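Putative TetR transcriptional regulator (PDB 2I10) probably binds DNA through an N-terminal helix-turn-helix domain as a TetR-family transcriptional regulator, and carries p-nitrophenol in its C-terminal domain. Local coordinates at residues L23-G31 with P119-L127. Sequence-based numbering, arbitrary orientation.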
loop_
_atom_site.group_PDB
_atom_site.type_symbol
_atom_site.label_atom_id
_atom_site.label_comp_id
_atom_site.label_asym_id
_atom_site.label_seq_id
_atom_site.Cartn_x
_atom_site.Cartn_y
_atom_site.Cartn_z
ATOM N N LEU B 23 14.499 -11.267 8.640
ATOM C CA LEU B 23 15.316 -12.391 8.255
ATOM C C LEU B 23 14.717 -13.135 7.109
ATOM O O LEU B 23 15.400 -13.431 6.142
ATOM C CB LEU B 23 15.479 -13.383 9.416
ATOM C CG LEU B 23 16.631 -13.193 10.372
ATOM C CD1 LEU B 23 16.464 -14.144 11.549
ATOM C CD2 LEU B 23 17.972 -13.413 9.648
ATOM N N PHE B 24 13.456 -13.526 7.247
ATOM C CA PHE B 24 12.821 -14.330 6.206
ATOM C C PHE B 24 12.703 -13.464 4.950
ATOM O O PHE B 24 12.776 -13.959 3.817
ATOM C CB PHE B 24 11.418 -14.835 6.617
ATOM C CG PHE B 24 11.393 -15.863 7.750
ATOM C CD1 PHE B 24 12.102 -17.054 7.680
ATOM C CD2 PHE B 24 10.572 -15.667 8.854
ATOM C CE1 PHE B 24 12.033 -18.006 8.704
ATOM C CE2 PHE B 24 10.504 -16.611 9.889
ATOM C CZ PHE B 24 11.235 -17.772 9.806
ATOM N N TRP B 25 12.483 -12.160 5.144
ATOM C CA TRP B 25 12.294 -11.279 3.976
ATOM C C TRP B 25 13.555 -11.326 3.131
ATOM O O TRP B 25 13.477 -11.546 1.935
ATOM C CB TRP B 25 12.032 -9.857 4.430
ATOM C CG TRP B 25 11.815 -8.889 3.320
ATOM C CD1 TRP B 25 12.741 -8.020 2.779
ATOM C CD2 TRP B 25 10.586 -8.663 2.613
ATOM N NE1 TRP B 25 12.155 -7.275 1.774
ATOM C CE2 TRP B 25 10.832 -7.631 1.661
ATOM C CE3 TRP B 25 9.298 -9.206 2.716
ATOM C CZ2 TRP B 25 9.843 -7.159 0.794
ATOM C CZ3 TRP B 25 8.323 -8.744 1.864
ATOM C CH2 TRP B 25 8.603 -7.720 0.901
ATOM N N ARG B 26 14.706 -11.143 3.781
ATOM C CA ARG B 26 16.012 -11.073 3.118
ATOM C C ARG B 26 16.546 -12.435 2.666
ATOM O O ARG B 26 17.130 -12.549 1.580
ATOM C CB ARG B 26 17.020 -10.410 4.048
ATOM C CG ARG B 26 18.442 -10.304 3.440
ATOM C CD ARG B 26 19.439 -9.660 4.386
ATOM N NE ARG B 26 19.844 -10.580 5.462
ATOM C CZ ARG B 26 19.396 -10.511 6.714
ATOM N NH1 ARG B 26 18.510 -9.575 7.080
ATOM N NH2 ARG B 26 19.835 -11.376 7.595
ATOM N N GLN B 27 16.345 -13.469 3.497
ATOM C CA GLN B 27 16.955 -14.777 3.242
ATOM C C GLN B 27 15.998 -15.850 2.677
ATOM O O GLN B 27 16.452 -16.883 2.189
ATOM C CB GLN B 27 17.626 -15.324 4.526
ATOM C CG GLN B 27 18.577 -14.360 5.267
ATOM C CD GLN B 27 19.309 -15.007 6.444
ATOM O OE1 GLN B 27 18.729 -15.751 7.265
ATOM N NE2 GLN B 27 20.591 -14.758 6.511
ATOM N N GLY B 28 14.691 -15.621 2.765
ATOM C CA GLY B 28 13.743 -16.672 2.440
ATOM C C GLY B 28 13.661 -17.689 3.571
ATOM O O GLY B 28 14.368 -17.601 4.573
ATOM N N TYR B 29 12.755 -18.632 3.425
ATOM C CA TYR B 29 12.515 -19.599 4.453
ATOM C C TYR B 29 13.676 -20.577 4.550
ATOM O O TYR B 29 14.272 -20.738 5.607
ATOM C CB TYR B 29 11.196 -20.335 4.182
ATOM C CG TYR B 29 10.893 -21.381 5.242
ATOM C CD1 TYR B 29 10.387 -20.996 6.486
ATOM C CD2 TYR B 29 11.122 -22.750 4.997
ATOM C CE1 TYR B 29 10.087 -21.945 7.491
ATOM C CE2 TYR B 29 10.845 -23.700 5.989
ATOM C CZ TYR B 29 10.328 -23.294 7.232
ATOM O OH TYR B 29 10.055 -24.219 8.245
ATOM N N GLU B 30 14.030 -21.159 3.415
ATOM C CA GLU B 30 14.974 -22.269 3.338
ATOM C C GLU B 30 16.332 -21.901 3.833
ATOM O O GLU B 30 16.987 -22.711 4.474
ATOM C CB GLU B 30 15.103 -22.765 1.902
ATOM C CG GLU B 30 13.863 -23.442 1.422
ATOM C CD GLU B 30 14.037 -24.203 0.111
ATOM O OE1 GLU B 30 15.200 -24.464 -0.306
ATOM O OE2 GLU B 30 12.976 -24.547 -0.479
ATOM N N GLY B 31 16.733 -20.661 3.548
ATOM C CA GLY B 31 18.048 -20.205 3.849
ATOM C C GLY B 31 18.126 -19.524 5.190
ATOM O O GLY B 31 19.175 -19.006 5.530
ATOM N N PRO B 119 12.989 -8.306 -1.472
ATOM C CA PRO B 119 12.665 -9.625 -0.865
ATOM C C PRO B 119 13.369 -10.744 -1.589
ATOM O O PRO B 119 13.544 -10.680 -2.808
ATOM C CB PRO B 119 11.148 -9.772 -1.066
ATOM C CG PRO B 119 10.834 -8.869 -2.263
ATOM C CD PRO B 119 11.856 -7.745 -2.230
ATOM N N HIS B 120 13.773 -11.768 -0.842
ATOM C CA HIS B 120 14.306 -12.993 -1.430
ATOM C C HIS B 120 13.376 -13.556 -2.521
ATOM O O HIS B 120 12.146 -13.410 -2.444
ATOM C CB HIS B 120 14.525 -14.027 -0.321
ATOM C CG HIS B 120 15.367 -15.173 -0.739
ATOM N ND1 HIS B 120 14.841 -16.291 -1.337
ATOM C CD2 HIS B 120 16.711 -15.350 -0.721
ATOM C CE1 HIS B 120 15.818 -17.134 -1.628
ATOM N NE2 HIS B 120 16.963 -16.591 -1.256
ATOM N N HIS B 121 13.941 -14.198 -3.544
ATOM C CA HIS B 121 13.084 -14.738 -4.630
ATOM C C HIS B 121 11.961 -15.718 -4.156
ATOM O O HIS B 121 10.851 -15.693 -4.701
ATOM C CB HIS B 121 13.915 -15.313 -5.808
ATOM C CG HIS B 121 14.699 -16.533 -5.456
ATOM N ND1 HIS B 121 14.202 -17.803 -5.629
ATOM C CD2 HIS B 121 15.934 -16.678 -4.913
ATOM C CE1 HIS B 121 15.099 -18.682 -5.211
ATOM N NE2 HIS B 121 16.161 -18.024 -4.778
ATOM N N GLU B 122 12.242 -16.501 -3.117
ATOM C CA GLU B 122 11.267 -17.407 -2.499
ATOM C C GLU B 122 10.060 -16.620 -2.003
ATOM O O GLU B 122 8.917 -17.072 -2.115
ATOM C CB GLU B 122 11.879 -18.094 -1.274
ATOM C CG GLU B 122 12.705 -19.363 -1.512
ATOM C CD GLU B 122 13.323 -19.929 -0.195
ATOM O OE1 GLU B 122 14.542 -20.225 -0.190
ATOM O OE2 GLU B 122 12.612 -20.060 0.836
ATOM N N ILE B 123 10.337 -15.427 -1.456
ATOM C CA ILE B 123 9.313 -14.582 -0.889
ATOM C C ILE B 123 8.529 -13.898 -2.022
ATOM O O ILE B 123 7.323 -13.755 -1.916
ATOM C CB ILE B 123 9.906 -13.521 0.071
ATOM C CG1 ILE B 123 10.671 -14.173 1.235
ATOM C CG2 ILE B 123 8.786 -12.551 0.583
ATOM C CD1 ILE B 123 9.842 -14.956 2.288
ATOM N N VAL B 124 9.232 -13.534 -3.111
ATOM C CA VAL B 124 8.599 -12.999 -4.334
ATOM C C VAL B 124 7.583 -14.010 -4.884
ATOM O O VAL B 124 6.444 -13.654 -5.204
ATOM C CB VAL B 124 9.680 -12.680 -5.447
ATOM C CG1 VAL B 124 9.015 -12.402 -6.795
ATOM C CG2 VAL B 124 10.559 -11.515 -5.025
ATOM N N ASP B 125 8.022 -15.265 -4.994
ATOM C CA ASP B 125 7.194 -16.352 -5.477
ATOM C C ASP B 125 5.983 -16.568 -4.570
ATOM O O ASP B 125 4.853 -16.727 -5.040
ATOM C CB ASP B 125 8.035 -17.641 -5.657
ATOM C CG ASP B 125 8.994 -17.543 -6.834
ATOM O OD1 ASP B 125 8.878 -16.582 -7.635
ATOM O OD2 ASP B 125 9.867 -18.414 -6.969
ATOM N N LEU B 126 6.222 -16.512 -3.274
ATOM C CA LEU B 126 5.147 -16.672 -2.291
ATOM C C LEU B 126 4.061 -15.559 -2.436
ATOM O O LEU B 126 2.863 -15.843 -2.471
ATOM C CB LEU B 126 5.765 -16.702 -0.872
ATOM C CG LEU B 126 4.864 -16.786 0.374
ATOM C CD1 LEU B 126 5.723 -16.807 1.606
ATOM C CD2 LEU B 126 3.970 -15.619 0.511
ATOM N N LEU B 127 4.497 -14.298 -2.483
ATOM C CA LEU B 127 3.573 -13.188 -2.685
ATOM C C LEU B 127 2.855 -13.218 -4.023
ATOM O O LEU B 127 1.683 -12.916 -4.076
ATOM C CB LEU B 127 4.293 -11.824 -2.512
ATOM C CG LEU B 127 4.810 -11.570 -1.098
ATOM C CD1 LEU B 127 5.639 -10.265 -0.998
ATOM C CD2 LEU B 127 3.612 -11.547 -0.179
#
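The junction between the DNA-binding and C-terminal domains of a TetR-family regulator is built here by the C-terminal end of helix 15-27 and the loop that follows it, packed against the start of helix 121-148 and the two residues before it; the two helix segments run at 103° to each other. Main chain meets main chain first: His-120 N gives a nearly straight hydrogen bond to Trp-25 O (2.8 Å). Beside it, with chi1 at -179° the Trp-25 side chain swings out opposite its own amide nitrogen, and the indole comes to lie alongside Pro-119, whose CB makes a CH-pi contact over one face, 3.6 Å from the centroid of the six-membered ring. Ile-123 CG2 and Leu-127 CD1 approach the same ring obliquely, and Leu-114 of the second subunit also packs on it. Cut back to an alanine, Trp-25 would probably leave Pro-119 CB without its aromatic face and open a gap beside Ile-123 and Leu-127. His-120 is the N-cap of its helix, its ND1 accepting from Glu-122 N (3.2 Å), while Gln-27 O sits over one face of the imidazole. Gly-28, with positive phi, turns the chain away from helix 15-27 where a CB would collide with His-120 ND1. Beyond that turn the extended Glu-122 side chain reaches two amides through one oxygen: OE2 receives a weak bond from Tyr-29 N (3.0 Å) and, on its syn lone pair, a straight one from Glu-30 N at 3.1 Å.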